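Local coordinates for separin (Saccharomyces cerevisiae, PDB 5U1T), which cleaves the SCC1 subunit of cohesin as a caspase-like cysteine protease at the onset of anaphase, and is held inactive by securin for most of the cell cycle, at residues Gly708-Leu711 against Pro712-Pro716; Ser730-Ile733 against Lys734-Leu738; Gly783-Leu786 against Ala787-Ser791. All blocks are in the same frame, centred on the assembly; numbering follows the deposited sequence.

In the fold
The three contacts are separate local turns in the helical part of separin, met along the chain in the order interaction 1, 2, 3 and carried by helices 700-714, 729-752 and 782-805. Interactions 1 and 2 have centres about 16 Å apart and do not touch, although their helices follow each other in the chain. Interactions 2 and 3, about 11 Å apart, are in direct contact: Leu-737 CD1 lies 3.4 Å from Ser-784 OG, and Ile-733 and Ala-787 join the same seam, through which helices 729-752 and 782-805 pack. About 24 Å separates the centres of 1 and 3. All three lie away from the cysteine assigned as catalytic by similarity.

Interaction 1: Gly708-Leu711 against Pro712-Pro716; sequences GKTL and PAMKP
Thr-710 and Met-714 lie side by side and point the same way, Thr-710 CG2 being 3.9 Å from Met-714 CE. The methionine reaches its neighbour by folding back: its chain turns at the last torsion (chi3 -45°), which brings the terminal methyl, Met-714 CE, to 3.6 Å from Thr-710 O as well. Leu-711 adds a looser apolar approach, with its CD1 4.5 Å from the same methyl.

The next shell is the backbone, weakly bonded and kinked at Pro-712. This residue has no N-H to give to the turn before it, and its ring carbon CD sits 3.1 Å from Lys-709 O; here the helix, already widened to a pi-type turn at 708-710, kinks. Beyond the proline, Ala-713 N makes two weak bonds, to Lys-709 O and Thr-710 O. One carbonyl then gathers two further donors: Leu-711 O accepts from Lys-715 N at 3.0 Å, nearly along the axis of the carbonyl (163°), and from Met-714 N at 3.2 Å, which stands well above the carbonyl plane. Two bonds thus hold one oxygen.

Further out, Lys-715 is bent at its second torsion, and its NZ is hydrogen-bonded to the carbonyls of Leu-675 and Ala-678, which fixes this turn to the loop ahead of helix 680-689. Thr-710 OG1 bonds back weakly to Ile-705 O. Leu-711, the buried side chain of the first segment, packs on Ala-687 of helix 680-689 and on Leu-675 and Phe-719 of the flanking loops, while Gly-708, Lys-709 and Ala-713 are exposed. This part of helix 700-714 therefore rests with one side on helix 680-689 and its preceding loop.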
# COMPACT_ATOMS: atom_id res chain seq x y z
N GLY A 708 18.00 1.86 7.97
CA GLY A 708 18.69 3.12 7.80
C GLY A 708 20.17 2.98 7.54
O GLY A 708 20.77 3.87 6.97
N LYS A 709 20.77 1.86 7.95
CA LYS A 709 22.19 1.65 7.68
C LYS A 709 22.47 0.32 6.97
O LYS A 709 22.92 0.30 5.81
CB LYS A 709 23.00 1.74 8.98
CG LYS A 709 23.03 3.15 9.62
CD LYS A 709 24.32 3.36 10.41
CE LYS A 709 24.72 4.84 10.53
NZ LYS A 709 23.93 5.58 11.56
N THR A 710 22.20 -0.79 7.65
CA THR A 710 22.47 -2.13 7.12
C THR A 710 21.90 -2.39 5.71
O THR A 710 22.65 -2.66 4.76
CB THR A 710 21.91 -3.21 8.08
OG1 THR A 710 22.30 -2.89 9.42
CG2 THR A 710 22.42 -4.59 7.70
N LEU A 711 20.58 -2.31 5.59
CA LEU A 711 19.91 -2.56 4.32
C LEU A 711 20.35 -1.63 3.16
O LEU A 711 20.56 -2.11 2.05
CB LEU A 711 18.39 -2.47 4.53
CG LEU A 711 17.53 -3.07 3.42
CD1 LEU A 711 18.20 -4.33 2.90
CD2 LEU A 711 16.14 -3.37 3.95
N PRO A 712 20.50 -0.31 3.40
CA PRO A 712 21.04 0.52 2.32
C PRO A 712 22.48 0.20 1.94
O PRO A 712 22.88 0.52 0.81
CB PRO A 712 20.95 1.94 2.89
CG PRO A 712 19.92 1.88 3.93
CD PRO A 712 20.05 0.52 4.54
N ALA A 713 23.25 -0.41 2.84
CA ALA A 713 24.65 -0.72 2.58
C ALA A 713 24.81 -1.94 1.67
O ALA A 713 25.90 -2.22 1.14
CB ALA A 713 25.40 -0.92 3.89
N MET A 714 23.71 -2.66 1.49
CA MET A 714 23.77 -3.95 0.82
C MET A 714 22.90 -4.02 -0.40
O MET A 714 23.10 -4.86 -1.27
CB MET A 714 23.36 -5.05 1.79
CG MET A 714 24.33 -5.17 2.95
SD MET A 714 23.84 -6.50 4.04
CE MET A 714 22.07 -6.19 4.19
N LYS A 715 21.91 -3.14 -0.47
CA LYS A 715 21.05 -3.09 -1.64
C LYS A 715 20.60 -1.65 -1.87
O LYS A 715 19.43 -1.32 -1.69
CB LYS A 715 19.85 -4.02 -1.46
CG LYS A 715 19.34 -4.67 -2.74
CD LYS A 715 20.34 -5.68 -3.30
CE LYS A 715 19.91 -6.28 -4.65
NZ LYS A 715 20.99 -7.10 -5.26
N PRO A 716 21.55 -0.78 -2.26
CA PRO A 716 21.31 0.66 -2.42
C PRO A 716 20.09 0.96 -3.28
O PRO A 716 19.32 1.87 -2.98
CB PRO A 716 22.59 1.16 -3.11
CG PRO A 716 23.62 0.19 -2.75
CD PRO A 716 22.92 -1.14 -2.67

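Interaction 2: Ser730-Ile733 against Lys734-Leu738; sequences SLYI and KVILL
The ring of Tyr-732 carries the methyl of Ile-736 on one face: CD1 stands 4.0 Å from the ring centroid, 24° off the ring normal and displaced toward the rim, a CH-pi contact between residues four apart. The displacement runs toward the hydroxyl end, since Ile-736 CD1 approaches Tyr-732 CZ at 3.7 Å, while Ile-736 CG1 lies near CE1. With CG anti to the backbone N (chi1 174°), the tyrosine lays its ring along the next turn, where the isoleucine crosses it obliquely. Asn-723 and Lys-776 also touch the tyrosine side chain.

On another side of the turn, Ile-733 CG2 meets Leu-737 CD1 at 4.1 Å. Beneath both pairs runs regular alpha-helical bonding: Ile-736 N reaches Tyr-732 O at 3.1 Å and Leu-737 N reaches Ile-733 O at 3.0 Å, whereas Lys-734 N to Ser-730 O is weak at 3.4 Å.

Lys-734 stretches its extended chain away to a salt bridge with Glu-681 of helix 680-689. The chemistry is thus divided: one CH-pi contact and apolar contacts join the side chains, several of which also meet Leu-773 of helix 756-775, and a charged pair ties the turn to helix 680-689.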
# COMPACT_ATOMS: atom_id res chain seq x y z
N SER A 730 7.87 -0.28 -13.51
CA SER A 730 7.14 -1.18 -12.61
C SER A 730 7.89 -1.53 -11.31
O SER A 730 7.26 -1.68 -10.25
CB SER A 730 6.80 -2.48 -13.32
OG SER A 730 7.94 -3.31 -13.34
N LEU A 731 9.21 -1.67 -11.41
CA LEU A 731 10.07 -1.90 -10.26
C LEU A 731 10.36 -0.61 -9.52
O LEU A 731 10.55 -0.59 -8.30
CB LEU A 731 11.40 -2.52 -10.67
CG LEU A 731 11.45 -3.95 -11.20
CD1 LEU A 731 12.91 -4.37 -11.31
CD2 LEU A 731 10.67 -4.87 -10.28
N TYR A 732 10.44 0.48 -10.27
CA TYR A 732 10.72 1.77 -9.66
C TYR A 732 9.54 2.15 -8.77
O TYR A 732 9.75 2.63 -7.66
CB TYR A 732 10.99 2.84 -10.71
CG TYR A 732 11.14 4.23 -10.14
CD1 TYR A 732 11.88 4.46 -8.98
CD2 TYR A 732 10.56 5.33 -10.77
CE1 TYR A 732 12.02 5.74 -8.45
CE2 TYR A 732 10.69 6.60 -10.26
CZ TYR A 732 11.42 6.81 -9.10
OH TYR A 732 11.55 8.08 -8.60
N ILE A 733 8.32 1.91 -9.24
CA ILE A 733 7.12 2.12 -8.44
C ILE A 733 7.20 1.28 -7.16
O ILE A 733 6.85 1.75 -6.06
CB ILE A 733 5.85 1.75 -9.23
CG1 ILE A 733 5.65 2.70 -10.41
CG2 ILE A 733 4.62 1.79 -8.33
CD1 ILE A 733 5.28 4.09 -10.01
N LYS A 734 7.68 0.05 -7.30
CA LYS A 734 7.78 -0.87 -6.17
C LYS A 734 8.82 -0.42 -5.15
O LYS A 734 8.64 -0.63 -3.95
CB LYS A 734 8.08 -2.29 -6.67
CG LYS A 734 6.84 -3.06 -7.13
CD LYS A 734 7.21 -4.35 -7.86
CE LYS A 734 5.96 -5.16 -8.22
NZ LYS A 734 6.28 -6.59 -8.58
N VAL A 735 9.91 0.19 -5.62
CA VAL A 735 10.92 0.78 -4.74
C VAL A 735 10.32 1.92 -3.89
O VAL A 735 10.51 1.97 -2.67
CB VAL A 735 12.14 1.31 -5.56
CG1 VAL A 735 12.94 2.33 -4.79
CG2 VAL A 735 13.04 0.16 -6.00
N ILE A 736 9.60 2.83 -4.54
CA ILE A 736 8.99 3.94 -3.84
C ILE A 736 8.01 3.41 -2.80
O ILE A 736 7.99 3.88 -1.68
CB ILE A 736 8.27 4.90 -4.80
CG1 ILE A 736 9.24 5.47 -5.83
CG2 ILE A 736 7.66 6.05 -4.03
CD1 ILE A 736 8.59 6.44 -6.80
N LEU A 737 7.23 2.41 -3.18
CA LEU A 737 6.29 1.78 -2.25
C LEU A 737 7.01 1.17 -1.04
O LEU A 737 6.49 1.20 0.06
CB LEU A 737 5.46 0.71 -2.95
CG LEU A 737 4.44 1.19 -3.97
CD1 LEU A 737 3.85 0.00 -4.72
CD2 LEU A 737 3.34 2.01 -3.32
N LEU A 738 8.21 0.61 -1.26
CA LEU A 738 8.98 0.05 -0.16
C LEU A 738 9.32 1.13 0.85
O LEU A 738 9.17 0.95 2.06
CB LEU A 738 10.27 -0.61 -0.67
CG LEU A 738 11.19 -1.13 0.44
CD1 LEU A 738 10.65 -2.41 1.02
CD2 LEU A 738 12.62 -1.29 -0.04

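Interaction 3: Gly783-Leu786 against Ala787-Ser791; sequences GSRL and ALLKS
Leu-789 and Arg-785, one helical turn apart, lie side by side and point the same way: Leu-789 CD1 comes to 4.0 Å from Arg-785 NH2, meeting the guanidinium obliquely. The close part of the contact is nearer the axis, where Leu-789 CG rests 3.3 Å from Arg-785 O and Leu-789 N bonds to that same oxygen at 3.0 Å. Ala-787 CB fits in the same manner, 3.5 Å from both Gly-783 O and Ser-784 O. Four successive i to i+4 hydrogen bonds underlie this, from Ala-787 N to Gly-783 O through Lys-790 N to Leu-786 O, and the last is the straightest, with 169° at the hydrogen; an unbroken alpha helix is the plain reading.

Away from the backbone the contact loosens. Leu-786 CD2 and Leu-789 CD1 approach only to 4.4 Å, and both leucines also pack on Phe-617 of helix 602-617. Lys-790, partly exposed, lies on the looser side, where its chain also touches Phe-617 and Asn-619: its CG stays 3.9 Å from Leu-786 O, then the chain bends at the second torsion (chi2 -63°) and carries its end away from the turn. Leu-788, by contrast, is buried against Ala-770, Leu-773 and Leu-774 of helix 756-775.

In Arg-785, CG lies anti to the backbone N (chi1 -177°) and the chain bends at chi3; its polar end is met by groups outside the turn. NH1 is hydrogen-bonded to Gln-782 OE1, with a long, weak ion pair to Glu-828, and NH2 donates to the backbone of a second protein chain, probably securin. Apolar side chains of that chain pack on Leu-788 and Leu-789. One buried turn thus offers both a guanidinium donor and leucine surface to the partner, consistent with a mixed polar and hydrophobic interface.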
# COMPACT_ATOMS: atom_id res chain seq x y z
N GLY A 783 -1.44 -4.78 -8.50
CA GLY A 783 -0.69 -5.09 -7.29
C GLY A 783 -0.13 -3.86 -6.58
O GLY A 783 -0.19 -3.73 -5.35
N SER A 784 0.42 -2.94 -7.35
CA SER A 784 0.93 -1.71 -6.79
C SER A 784 -0.19 -0.75 -6.37
O SER A 784 -0.01 0.03 -5.45
CB SER A 784 1.87 -1.04 -7.79
OG SER A 784 3.16 -1.57 -7.63
N ARG A 785 -1.33 -0.79 -7.04
CA ARG A 785 -2.42 0.11 -6.69
C ARG A 785 -2.96 -0.28 -5.32
O ARG A 785 -3.28 0.58 -4.50
CB ARG A 785 -3.52 0.09 -7.75
CG ARG A 785 -4.63 1.06 -7.47
CD ARG A 785 -5.70 0.99 -8.51
NE ARG A 785 -6.33 -0.31 -8.56
CZ ARG A 785 -7.50 -0.60 -7.98
NH1 ARG A 785 -8.01 -1.82 -8.08
NH2 ARG A 785 -8.15 0.32 -7.29
N LEU A 786 -3.05 -1.58 -5.07
CA LEU A 786 -3.54 -2.08 -3.80
C LEU A 786 -2.53 -1.79 -2.72
O LEU A 786 -2.89 -1.45 -1.61
CB LEU A 786 -3.84 -3.58 -3.88
CG LEU A 786 -4.87 -4.05 -4.91
CD1 LEU A 786 -4.94 -5.57 -4.94
CD2 LEU A 786 -6.24 -3.43 -4.67
N ALA A 787 -1.25 -1.92 -3.05
CA ALA A 787 -0.17 -1.64 -2.10
C ALA A 787 -0.30 -0.22 -1.59
O ALA A 787 -0.26 0.03 -0.39
CB ALA A 787 1.18 -1.84 -2.74
N LEU A 788 -0.48 0.70 -2.53
CA LEU A 788 -0.59 2.13 -2.29
C LEU A 788 -1.87 2.50 -1.55
O LEU A 788 -1.90 3.47 -0.82
CB LEU A 788 -0.52 2.86 -3.62
CG LEU A 788 -0.52 4.38 -3.53
CD1 LEU A 788 0.65 4.81 -2.68
CD2 LEU A 788 -0.41 4.93 -4.93
N LEU A 789 -2.93 1.72 -1.77
CA LEU A 789 -4.17 1.93 -1.05
C LEU A 789 -3.97 1.61 0.42
O LEU A 789 -4.35 2.38 1.30
CB LEU A 789 -5.28 1.07 -1.65
CG LEU A 789 -5.95 1.71 -2.86
CD1 LEU A 789 -7.00 0.78 -3.45
CD2 LEU A 789 -6.56 3.05 -2.47
N LYS A 790 -3.37 0.45 0.69
CA LYS A 790 -3.10 0.02 2.05
C LYS A 790 -2.20 1.04 2.73
O LYS A 790 -2.43 1.44 3.87
CB LYS A 790 -2.47 -1.38 2.05
CG LYS A 790 -3.49 -2.53 2.08
CD LYS A 790 -4.35 -2.50 3.40
CE LYS A 790 -5.31 -3.73 3.56
NZ LYS A 790 -6.17 -3.66 4.81
N SER A 791 -1.18 1.50 2.02
CA SER A 791 -0.21 2.43 2.58
C SER A 791 -0.76 3.83 2.83
O SER A 791 -0.38 4.48 3.81
CB SER A 791 1.00 2.53 1.66
OG SER A 791 2.00 1.63 2.08